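Conserved protein (Methanothermobacter thermautotrophicus, PDB 2WNY) is of unknown function but probably binds RNA. Local coordinates at residues Glu21-Val33 with Arg96-Glu108. The protein carries 1 engineered substitution. Numbering follows the deposited sequence.
Sequences EDEEKVIEALRNV and RLDKQKALEGVWE
Asn32 and Trp107 tie the two segments together by an exchange of N-H groups: Asn32 ND2 gives to the carbonyl O of Ala102, and Trp107 NE1 gives to the carbonyl O of Asn32. The first bond spans 2.7 Å from ND2 to Ala102 O; ND2 lies in the plane of the Ala102 carbonyl, and Ala102 O lies close to the amide plane of Asn32. With CG beside its own backbone N (chi1 -77°), the amide turns toward the end of helix 99-103. That carbonyl also accepts Gly105 N, one bond of the Schellman motif that ends the helix, so two donors grip it; Gly105, at positive phi, suits the reversal because it has no side chain to strain. In return Trp107 NE1 gives an almost straight bond (171°) to Asn32 O, 2.9 Å off in the plane of the indole. Val33 CG1 and Leu97 CD1 cover one face of that ring toward its rim and touch each other at 3.8 Å; Phe68 and Lys71 of helix 62-76 also pack on Trp107. The short helix 99-103 continues directly from strand 92-98 and crosses helix 23-30 at 80°, both helices lying on the antiparallel sheet, where Val26 rests on Leu15 and Ala102 on Ile116. Their short axes approach to 8.0 Å, which suits alanines: Ala29 CB meets Leu103 CB at 3.8 Å and Ala102 CB at 4.0 Å. Leu103 CD1 reaches Lys25 O and lies over the face of the Glu28 carboxylate, 3.6 Å from its CD. At the other end Lys99 CD lies against Val26 CG1, and a bend about CG-CD turns CE and NZ toward Glu21, whose side chain comes from the opposite direction. NZ faces both carboxylate oxygens, bonding to the syn lone pair of OE2 at 2.9 Å in a salt bridge and weakly to OE1. Asp114 and the carbonyl of Met16 share this ammonium, while Tyr18 N holds Glu21 OE1.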
# COMPACT_ATOMS: atom_id res chain seq x y z
N GLU A 21 -20.99 1.89 -0.90
CA GLU A 21 -20.08 1.65 0.23
C GLU A 21 -20.22 2.61 1.40
O GLU A 21 -20.60 3.78 1.23
CB GLU A 21 -18.64 1.62 -0.24
CG GLU A 21 -18.35 0.40 -1.13
CD GLU A 21 -16.90 0.36 -1.48
OE1 GLU A 21 -16.45 1.25 -2.25
OE2 GLU A 21 -16.20 -0.54 -0.96
N ASP A 22 -19.92 2.08 2.58
CA ASP A 22 -19.92 2.87 3.80
C ASP A 22 -18.51 3.42 3.92
O ASP A 22 -17.59 2.67 4.12
CB ASP A 22 -20.21 1.94 4.99
CG ASP A 22 -20.39 2.70 6.31
OD1 ASP A 22 -19.54 3.53 6.67
OD2 ASP A 22 -21.40 2.44 6.99
N GLU A 23 -18.32 4.74 3.77
CA GLU A 23 -16.95 5.28 3.87
C GLU A 23 -16.22 4.89 5.18
O GLU A 23 -15.01 4.66 5.17
CB GLU A 23 -16.92 6.81 3.68
CG GLU A 23 -15.48 7.38 3.58
CD GLU A 23 -15.43 8.89 3.61
OE1 GLU A 23 -15.75 9.50 2.58
OE2 GLU A 23 -15.08 9.48 4.66
N GLU A 24 -16.95 4.80 6.30
CA GLU A 24 -16.31 4.42 7.57
C GLU A 24 -15.69 3.03 7.53
O GLU A 24 -14.62 2.82 8.06
CB GLU A 24 -17.29 4.51 8.74
CG GLU A 24 -17.40 5.88 9.33
CD GLU A 24 -18.29 5.91 10.56
OE1 GLU A 24 -17.73 5.91 11.69
OE2 GLU A 24 -19.53 5.92 10.39
N LYS A 25 -16.40 2.07 6.93
CA LYS A 25 -15.83 0.73 6.73
C LYS A 25 -14.68 0.68 5.73
O LYS A 25 -13.77 -0.13 5.89
CB LYS A 25 -16.92 -0.24 6.29
CG LYS A 25 -17.95 -0.43 7.39
CD LYS A 25 -18.78 -1.67 7.16
CE LYS A 25 -20.05 -1.33 6.45
NZ LYS A 25 -20.90 -2.53 6.26
N VAL A 26 -14.74 1.50 4.66
CA VAL A 26 -13.62 1.58 3.74
C VAL A 26 -12.36 2.10 4.50
O VAL A 26 -11.25 1.57 4.33
CB VAL A 26 -13.95 2.45 2.51
CG1 VAL A 26 -12.73 2.60 1.57
CG2 VAL A 26 -15.12 1.80 1.70
N ILE A 27 -12.55 3.11 5.33
CA ILE A 27 -11.46 3.68 6.12
C ILE A 27 -11.02 2.67 7.17
O ILE A 27 -9.82 2.51 7.40
CB ILE A 27 -11.85 5.04 6.74
CG1 ILE A 27 -11.81 6.15 5.68
CG2 ILE A 27 -10.89 5.41 7.86
CD1 ILE A 27 -12.60 7.39 6.06
N GLU A 28 -11.97 1.96 7.79
CA GLU A 28 -11.56 0.86 8.70
C GLU A 28 -10.63 -0.14 7.98
O GLU A 28 -9.62 -0.56 8.54
CB GLU A 28 -12.78 0.15 9.28
CG GLU A 28 -12.45 -0.92 10.31
CD GLU A 28 -13.67 -1.74 10.70
OE1 GLU A 28 -14.81 -1.28 10.47
OE2 GLU A 28 -13.51 -2.86 11.23
N ALA A 29 -10.99 -0.52 6.75
CA ALA A 29 -10.13 -1.41 5.95
C ALA A 29 -8.73 -0.79 5.70
O ALA A 29 -7.72 -1.44 5.90
CB ALA A 29 -10.82 -1.76 4.62
N LEU A 30 -8.69 0.47 5.27
CA LEU A 30 -7.40 1.15 5.13
C LEU A 30 -6.58 1.12 6.40
O LEU A 30 -5.37 0.88 6.35
CB LEU A 30 -7.62 2.61 4.72
CG LEU A 30 -6.43 3.56 4.84
CD1 LEU A 30 -5.37 3.15 3.80
CD2 LEU A 30 -6.88 4.99 4.59
N ARG A 31 -7.23 1.37 7.54
CA ARG A 31 -6.52 1.37 8.84
C ARG A 31 -6.11 -0.01 9.34
O ARG A 31 -5.43 -0.13 10.36
CB ARG A 31 -7.34 2.11 9.89
CG ARG A 31 -7.30 3.61 9.62
CD ARG A 31 -8.14 4.40 10.58
NE ARG A 31 -8.07 5.81 10.17
CZ ARG A 31 -8.95 6.74 10.51
NH1 ARG A 31 -9.98 6.44 11.29
NH2 ARG A 31 -8.79 7.98 10.06
N ASN A 32 -6.52 -1.06 8.62
CA ASN A 32 -5.93 -2.37 8.87
C ASN A 32 -4.65 -2.55 8.06
O ASN A 32 -3.97 -3.55 8.16
CB ASN A 32 -6.94 -3.47 8.56
CG ASN A 32 -7.97 -3.63 9.65
OD1 ASN A 32 -7.71 -3.29 10.80
ND2 ASN A 32 -9.15 -4.10 9.29
N VAL A 33 -4.35 -1.57 7.21
CA VAL A 33 -3.14 -1.61 6.42
C VAL A 33 -2.25 -0.49 6.94
O VAL A 33 -1.07 -0.70 7.22
CB VAL A 33 -3.43 -1.42 4.91
CG1 VAL A 33 -2.13 -1.36 4.09
CG2 VAL A 33 -4.34 -2.55 4.37
N ARG A 96 -0.95 -3.81 -4.30
CA ARG A 96 -2.40 -3.69 -4.18
C ARG A 96 -2.91 -4.79 -3.27
O ARG A 96 -2.58 -5.96 -3.45
CB ARG A 96 -3.06 -3.86 -5.54
CG ARG A 96 -2.54 -2.95 -6.62
CD ARG A 96 -3.35 -3.11 -7.89
NE ARG A 96 -2.76 -2.31 -8.96
CZ ARG A 96 -3.36 -2.04 -10.11
NH1 ARG A 96 -4.58 -2.51 -10.37
NH2 ARG A 96 -2.74 -1.30 -11.02
N LEU A 97 -3.77 -4.40 -2.33
CA LEU A 97 -4.32 -5.36 -1.37
C LEU A 97 -5.84 -5.34 -1.47
O LEU A 97 -6.45 -4.27 -1.67
CB LEU A 97 -3.87 -5.01 0.05
CG LEU A 97 -2.36 -5.04 0.39
CD1 LEU A 97 -2.06 -4.33 1.72
CD2 LEU A 97 -1.79 -6.46 0.41
N ASP A 98 -6.43 -6.53 -1.35
CA ASP A 98 -7.87 -6.68 -1.42
C ASP A 98 -8.54 -5.85 -0.33
O ASP A 98 -8.19 -5.94 0.84
CB ASP A 98 -8.30 -8.15 -1.30
CG ASP A 98 -9.77 -8.35 -1.60
OD1 ASP A 98 -10.10 -8.66 -2.75
OD2 ASP A 98 -10.61 -8.11 -0.71
N LYS A 99 -9.48 -5.00 -0.74
CA LYS A 99 -10.15 -4.13 0.21
C LYS A 99 -11.04 -4.89 1.19
O LYS A 99 -11.13 -4.54 2.35
CB LYS A 99 -10.95 -3.07 -0.55
CG LYS A 99 -11.58 -2.04 0.37
CD LYS A 99 -12.02 -0.79 -0.41
CE LYS A 99 -13.19 -1.12 -1.26
NZ LYS A 99 -13.67 0.02 -2.16
N GLN A 100 -11.71 -5.94 0.73
CA GLN A 100 -12.64 -6.66 1.59
C GLN A 100 -11.88 -7.47 2.61
O GLN A 100 -12.25 -7.54 3.79
CB GLN A 100 -13.56 -7.57 0.76
CG GLN A 100 -14.44 -6.83 -0.25
CD GLN A 100 -15.22 -5.67 0.33
OE1 GLN A 100 -15.76 -5.73 1.43
NE2 GLN A 100 -15.26 -4.58 -0.42
N LYS A 101 -10.81 -8.09 2.14
CA LYS A 101 -9.88 -8.77 3.02
C LYS A 101 -9.25 -7.82 4.04
O LYS A 101 -9.19 -8.14 5.23
CB LYS A 101 -8.81 -9.51 2.22
CG LYS A 101 -9.36 -10.70 1.45
CD LYS A 101 -10.02 -11.77 2.33
CE LYS A 101 -9.02 -12.82 2.81
NZ LYS A 101 -9.69 -13.95 3.55
N ALA A 102 -8.81 -6.64 3.60
CA ALA A 102 -8.31 -5.62 4.54
C ALA A 102 -9.33 -5.30 5.64
O ALA A 102 -8.97 -5.14 6.80
CB ALA A 102 -7.89 -4.34 3.79
N LEU A 103 -10.61 -5.21 5.29
CA LEU A 103 -11.61 -4.91 6.30
C LEU A 103 -11.65 -6.03 7.35
O LEU A 103 -11.90 -5.78 8.54
CB LEU A 103 -12.99 -4.71 5.67
CG LEU A 103 -14.14 -4.50 6.65
CD1 LEU A 103 -13.96 -3.19 7.40
CD2 LEU A 103 -15.45 -4.50 5.89
N GLU A 104 -11.38 -7.26 6.92
CA GLU A 104 -11.31 -8.38 7.86
C GLU A 104 -9.92 -8.52 8.51
O GLU A 104 -9.68 -9.47 9.23
CB GLU A 104 -11.73 -9.70 7.20
CG GLU A 104 -13.09 -9.69 6.52
CD GLU A 104 -14.26 -9.45 7.48
OE1 GLU A 104 -14.26 -10.05 8.58
OE2 GLU A 104 -15.20 -8.68 7.11
N GLY A 105 -9.02 -7.57 8.26
CA GLY A 105 -7.69 -7.57 8.89
C GLY A 105 -6.69 -8.48 8.20
O GLY A 105 -5.71 -8.92 8.80
N VAL A 106 -6.95 -8.79 6.93
CA VAL A 106 -6.07 -9.68 6.18
C VAL A 106 -5.45 -8.90 5.03
O VAL A 106 -6.13 -8.09 4.37
CB VAL A 106 -6.82 -10.91 5.65
CG1 VAL A 106 -5.87 -11.83 4.88
CG2 VAL A 106 -7.50 -11.68 6.80
N TRP A 107 -4.16 -9.12 4.81
CA TRP A 107 -3.47 -8.50 3.69
C TRP A 107 -3.42 -9.50 2.55
O TRP A 107 -2.69 -10.50 2.62
CB TRP A 107 -2.06 -8.09 4.08
CG TRP A 107 -1.94 -6.87 4.93
CD1 TRP A 107 -2.88 -6.35 5.79
CD2 TRP A 107 -0.78 -6.03 5.05
NE1 TRP A 107 -2.37 -5.23 6.43
CE2 TRP A 107 -1.09 -5.01 5.99
CE3 TRP A 107 0.49 -6.04 4.44
CZ2 TRP A 107 -0.18 -3.99 6.30
CZ3 TRP A 107 1.39 -5.03 4.76
CH2 TRP A 107 1.06 -4.04 5.70
N GLU A 108 -4.19 -9.23 1.51
CA GLU A 108 -4.23 -10.15 0.37
C GLU A 108 -3.79 -9.38 -0.87
O GLU A 108 -4.52 -8.51 -1.35
CB GLU A 108 -5.64 -10.73 0.21
CG GLU A 108 -5.83 -11.77 -0.93
CD GLU A 108 -5.02 -13.04 -0.71
OE1 GLU A 108 -5.20 -13.69 0.35
OE2 GLU A 108 -4.23 -13.40 -1.61